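Local coordinates for beta chain (Acipenser stellatus, PDB 6IYI), which probably carries oxygen in sturgeon blood as the heme-bearing beta subunit of a four-chain hemoglobin, at residues Ile73-Ala76 with His77-Asp80; Thr86-Ser89 with Ala90-Ser93. One frame throughout, in Å; residues are numbered along the deposited sequence.

Contact 1: residues Ile73-Ala76 with His77-Asp80; sequences IAIA and HMDD
Ile73 and His77 sit one helical turn apart, and their backbones are joined by the bond from His77 N to Ile73 O, 2.9 Å. One residue on, the spacing tightens: Met78 N turns to Ile75 O, 3.0 Å away, in a bent bond with the donor well above the carbonyl plane. A third backbone bond, Asp80 N to His77 O at 2.8 Å, closes a type I turn from His77 to Asp80.

Among the polar side chains, His77 ND1 gives a weak bond to Asp80 OD2 at 3.4 Å, with the carboxylate carbon at the edge of the imidazole and in its plane. The apolar contacts split between two flanks. With His77 CG beside its own backbone N (chi1 -63°), the ring lies alongside Ile73, both side chains pointing the same way, and His77 CD2 comes to 3.6 Å from Ile73 CG2. Swapping the imidazole for an alanine would probably uncover that methyl and leave the Asp80 carboxylate without its weak mate. Met78 instead runs inward, its SD 4.4 Å from Ile75 CG2, and packs on Ile11 and Met133 of helices 5-15 and 124-142. Asp79 forms a salt bridge with Arg8 of helix 5-15.

This is the globin EF corner, where the long E helix, here 58-76, ends in a turn leading toward the F region.

Contact 2: residues Thr86-Ser89 with Ala90-Ser93; sequences TALS and AFHS. With HEM (protoporphyrin IX containing Fe), chain D.
Thr86 O receives Ala90 N at 3.0 Å, the first helical bond of the pair, and Ala90 CB rests close by the same carbonyl. The Thr86 hydroxyl looks backward instead, to Ala82 O and Gly83 O. Next, Ala87 O takes Phe91 N at 2.7 Å. The Phe91 ring stands with CG opposite the backbone N (chi1 -179°), which carries it out to the porphyrin, where Phe91 CE2 lies 4.0 Å from HEM CHA and the heme atom sits at the ring's edge.

Leu88 does the most. Its O is gripped twice, by His92 N and by His92 ND1, from opposite faces of the carbonyl plane. The ND1 bond, 2.9 Å to Leu88 O, is almost straight (171°) and lies in the imidazole plane, so it holds the ring's rotation and probably makes His92 a stronger electron donor to iron. This is the proximal histidine of the globin F helix: His92 NE2 binds HEM FE at 2.2 Å, and a water takes the other axial side. The Leu88 side chain runs beside the imidazole, with CD1 3.6 Å from His92 CE1 and 3.7 Å from HEM C3A, filling the angle between ring and porphyrin.

Ser89 O accepts Ser93 N and, weakly, His92 N. Its hydroxyl turns away from the heme to Leu141 O and Glu144 N near the C-terminus.

How the contacts relate
Both contacts are local, partly buried stretches of the same globin chain, in series and with centres about 16 Å apart; they do not touch. Contact 1 lies where helix 58-76 stops, so its carbonyls meet fewer and more bent bonds, and its polar side chains lie toward the exposed side while Met78 and Ile75 go into the core. Contact 2 stays helical throughout within helix 86-95, and its special chemistry is metal coordination backed by a carbonyl. Helix 124-142 meets both, through Met133, Ile137 and Trp130 at contact 1 and through the carbonyl of Leu141 at contact 2. The side chain of Ala74 lies about 7 Å from the heme, whereas contact 2 lines its pocket directly.

Contact 1: residues Ile73-Ala76 with His77-Asp80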
loop_
_atom_site.group_PDB
_atom_site.type_symbol
_atom_site.label_atom_id
_atom_site.label_comp_id
_atom_site.label_asym_id
_atom_site.label_seq_id
_atom_site.Cartn_x
_atom_site.Cartn_y
_atom_site.Cartn_z
ATOM N N ILE B 73 25.460 -1.985 -8.267
ATOM C CA ILE B 73 26.037 -2.182 -6.935
ATOM C C ILE B 73 25.177 -3.140 -6.073
ATOM O O ILE B 73 25.727 -4.052 -5.483
ATOM C CB ILE B 73 26.400 -0.842 -6.196
ATOM C CG1 ILE B 73 27.307 0.106 -7.025
ATOM C CG2 ILE B 73 27.191 -1.059 -4.895
ATOM C CD1 ILE B 73 28.382 -0.574 -7.830
ATOM N N ALA B 74 23.834 -2.998 -6.062
ATOM C CA ALA B 74 23.002 -3.964 -5.341
ATOM C C ALA B 74 23.221 -5.380 -5.842
ATOM O O ALA B 74 23.251 -6.352 -5.028
ATOM C CB ALA B 74 21.517 -3.611 -5.430
ATOM N N ILE B 75 23.315 -5.523 -7.172
ATOM C CA ILE B 75 23.547 -6.858 -7.770
ATOM C C ILE B 75 24.867 -7.419 -7.225
ATOM O O ILE B 75 24.919 -8.557 -6.804
ATOM C CB ILE B 75 23.515 -6.856 -9.303
ATOM C CG1 ILE B 75 22.099 -6.591 -9.771
ATOM C CG2 ILE B 75 24.007 -8.189 -9.879
ATOM C CD1 ILE B 75 21.995 -6.198 -11.216
ATOM N N ALA B 76 25.925 -6.603 -7.232
ATOM C CA ALA B 76 27.240 -7.009 -6.682
ATOM C C ALA B 76 27.185 -7.349 -5.170
ATOM O O ALA B 76 27.968 -8.163 -4.668
ATOM C CB ALA B 76 28.276 -5.918 -6.933
ATOM N N HIS B 77 26.264 -6.719 -4.447
ATOM C CA HIS B 77 26.042 -7.067 -3.060
ATOM C C HIS B 77 24.762 -7.856 -2.852
ATOM O O HIS B 77 24.153 -7.735 -1.788
ATOM C CB HIS B 77 26.030 -5.806 -2.227
ATOM C CG HIS B 77 27.325 -5.081 -2.237
ATOM N ND1 HIS B 77 28.340 -5.369 -1.345
ATOM C CD2 HIS B 77 27.773 -4.063 -3.007
ATOM C CE1 HIS B 77 29.359 -4.561 -1.574
ATOM N NE2 HIS B 77 29.036 -3.752 -2.568
ATOM N N MET B 78 24.349 -8.678 -3.821
ATOM C CA MET B 78 23.002 -9.280 -3.741
ATOM C C MET B 78 22.793 -10.295 -2.595
ATOM O O MET B 78 21.614 -10.661 -2.255
ATOM C CB MET B 78 22.575 -9.894 -5.062
ATOM C CG MET B 78 23.265 -11.171 -5.484
ATOM S SD MET B 78 22.927 -11.563 -7.227
ATOM C CE MET B 78 21.377 -12.437 -7.071
ATOM N N ASP B 79 23.916 -10.770 -2.041
ATOM C CA ASP B 79 23.895 -11.572 -0.818
ATOM C C ASP B 79 23.963 -10.758 0.472
ATOM O O ASP B 79 23.858 -11.342 1.524
ATOM C CB ASP B 79 25.055 -12.571 -0.838
ATOM C CG ASP B 79 24.928 -13.526 -1.950
ATOM O OD1 ASP B 79 23.978 -14.339 -1.952
ATOM O OD2 ASP B 79 25.739 -13.429 -2.880
ATOM N N ASP B 80 24.141 -9.438 0.427
ATOM C CA ASP B 80 24.285 -8.661 1.675
ATOM C C ASP B 80 23.758 -7.218 1.570
ATOM O O ASP B 80 24.352 -6.277 2.143
ATOM C CB ASP B 80 25.766 -8.687 2.165
ATOM C CG ASP B 80 26.758 -8.012 1.165
ATOM O OD1 ASP B 80 27.073 -8.592 0.079
ATOM O OD2 ASP B 80 27.247 -6.905 1.495
#

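Contact 2: residues Thr86-Ser89 with Ala90-Ser93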
loop_
_atom_site.group_PDB
_atom_site.type_symbol
_atom_site.label_atom_id
_atom_site.label_comp_id
_atom_site.label_asym_id
_atom_site.label_seq_id
_atom_site.Cartn_x
_atom_site.Cartn_y
_atom_site.Cartn_z
ATOM N N THR B 86 22.973 0.607 3.708
ATOM C CA THR B 86 22.535 1.228 4.945
ATOM C C THR B 86 22.560 2.736 4.828
ATOM O O THR B 86 21.608 3.388 5.221
ATOM C CB THR B 86 23.344 0.726 6.146
ATOM O OG1 THR B 86 22.986 -0.644 6.344
ATOM C CG2 THR B 86 22.970 1.485 7.400
ATOM N N ALA B 87 23.647 3.277 4.286
ATOM C CA ALA B 87 23.792 4.720 4.165
ATOM C C ALA B 87 22.756 5.233 3.189
ATOM O O ALA B 87 22.176 6.288 3.411
ATOM C CB ALA B 87 25.194 5.122 3.683
ATOM N N LEU B 88 22.583 4.518 2.082
ATOM C CA LEU B 88 21.661 4.956 1.026
ATOM C C LEU B 88 20.219 4.964 1.550
ATOM O O LEU B 88 19.485 5.904 1.332
ATOM C CB LEU B 88 21.816 4.103 -0.218
ATOM C CG LEU B 88 21.178 4.695 -1.461
ATOM C CD1 LEU B 88 21.758 6.057 -1.851
ATOM C CD2 LEU B 88 21.350 3.702 -2.578
ATOM N N SER B 89 19.856 3.955 2.308
ATOM C CA SER B 89 18.569 3.907 2.994
ATOM C C SER B 89 18.395 5.116 3.889
ATOM O O SER B 89 17.424 5.878 3.722
ATOM C CB SER B 89 18.418 2.643 3.852
ATOM O OG SER B 89 17.168 2.686 4.575
ATOM N N ALA B 90 19.386 5.313 4.780
ATOM C CA ALA B 90 19.399 6.393 5.763
ATOM C C ALA B 90 19.321 7.729 5.063
ATOM O O ALA B 90 18.543 8.625 5.450
ATOM C CB ALA B 90 20.646 6.312 6.668
ATOM N N PHE B 91 20.082 7.863 3.994
ATOM C CA PHE B 91 19.961 9.031 3.191
ATOM C C PHE B 91 18.518 9.297 2.627
ATOM O O PHE B 91 18.060 10.460 2.621
ATOM C CB PHE B 91 20.921 8.938 2.057
ATOM C CG PHE B 91 20.898 10.140 1.148
ATOM C CD1 PHE B 91 21.320 11.398 1.622
ATOM C CD2 PHE B 91 20.466 10.028 -0.179
ATOM C CE1 PHE B 91 21.316 12.513 0.775
ATOM C CE2 PHE B 91 20.424 11.144 -1.009
ATOM C CZ PHE B 91 20.860 12.376 -0.553
ATOM N N HIS B 92 17.825 8.264 2.140
ATOM C CA HIS B 92 16.468 8.472 1.579
ATOM C C HIS B 92 15.426 8.776 2.651
ATOM O O HIS B 92 14.499 9.485 2.384
ATOM C CB HIS B 92 16.004 7.328 0.671
ATOM C CG HIS B 92 16.659 7.342 -0.685
ATOM N ND1 HIS B 92 17.955 6.915 -0.894
ATOM C CD2 HIS B 92 16.220 7.786 -1.879
ATOM C CE1 HIS B 92 18.268 7.058 -2.174
ATOM N NE2 HIS B 92 17.230 7.585 -2.790
ATOM N N SER B 93 15.603 8.225 3.829
ATOM C CA SER B 93 14.750 8.474 4.961
ATOM C C SER B 93 15.024 9.849 5.620
ATOM O O SER B 93 14.181 10.775 5.558
ATOM C CB SER B 93 14.958 7.335 5.978
ATOM O OG SER B 93 14.257 7.657 7.126
HETATM C CHA HEM D . 19.757 10.178 -4.870
HETATM C CHB HEM D . 19.418 5.442 -5.504
HETATM C CHC HEM D . 14.550 5.641 -5.350
HETATM C CHD HEM D . 14.885 10.387 -4.546
HETATM C C1A HEM D . 20.071 8.854 -5.038
HETATM C C2A HEM D . 21.380 8.387 -5.231
HETATM C C3A HEM D . 21.289 7.070 -5.406
HETATM C C4A HEM D . 19.919 6.725 -5.359
HETATM C CMA HEM D . 22.445 6.139 -5.626
HETATM C CAA HEM D . 22.671 9.203 -5.183
HETATM C CBA HEM D . 22.865 9.339 -3.670
HETATM C CGA HEM D . 24.199 9.917 -3.308
HETATM O O1A HEM D . 24.516 11.043 -3.747
HETATM O O2A HEM D . 24.951 9.254 -2.556
HETATM C C1B HEM D . 18.049 5.061 -5.562
HETATM C C2B HEM D . 17.621 3.724 -5.784
HETATM C C3B HEM D . 16.255 3.757 -5.780
HETATM C C4B HEM D . 15.854 5.151 -5.469
HETATM C CMB HEM D . 18.377 2.452 -6.048
HETATM C CAB HEM D . 15.598 2.455 -5.978
HETATM C CBB HEM D . 14.356 2.235 -5.710
HETATM C C1C HEM D . 14.181 6.973 -5.131
HETATM C C2C HEM D . 12.829 7.472 -5.140
HETATM C C3C HEM D . 12.935 8.841 -4.890
HETATM C C4C HEM D . 14.351 9.141 -4.740
HETATM C CMC HEM D . 11.595 6.605 -5.369
HETATM C CAC HEM D . 11.879 9.854 -4.833
HETATM C CBC HEM D . 10.636 9.572 -5.203
HETATM C C1D HEM D . 16.271 10.674 -4.603
HETATM C C2D HEM D . 16.744 12.066 -4.494
HETATM C C3D HEM D . 18.088 12.006 -4.566
HETATM C C4D HEM D . 18.427 10.590 -4.737
HETATM C CMD HEM D . 15.921 13.363 -4.291
HETATM C CAD HEM D . 19.026 13.216 -4.539
HETATM C CBD HEM D . 19.047 13.699 -5.996
HETATM C CGD HEM D . 19.740 15.028 -6.274
HETATM O O1D HEM D . 20.923 15.014 -6.578
HETATM O O2D HEM D . 19.132 16.134 -6.303
HETATM N NA HEM D . 19.191 7.837 -5.127
HETATM N NB HEM D . 16.988 5.863 -5.345
HETATM N NC HEM D . 15.052 8.021 -4.929
HETATM N ND HEM D . 17.310 9.805 -4.727
HETATM FE FE HEM D . 17.172 7.935 -5.007
HETATM O O HOH W 1 16.926 8.397 -7.004
#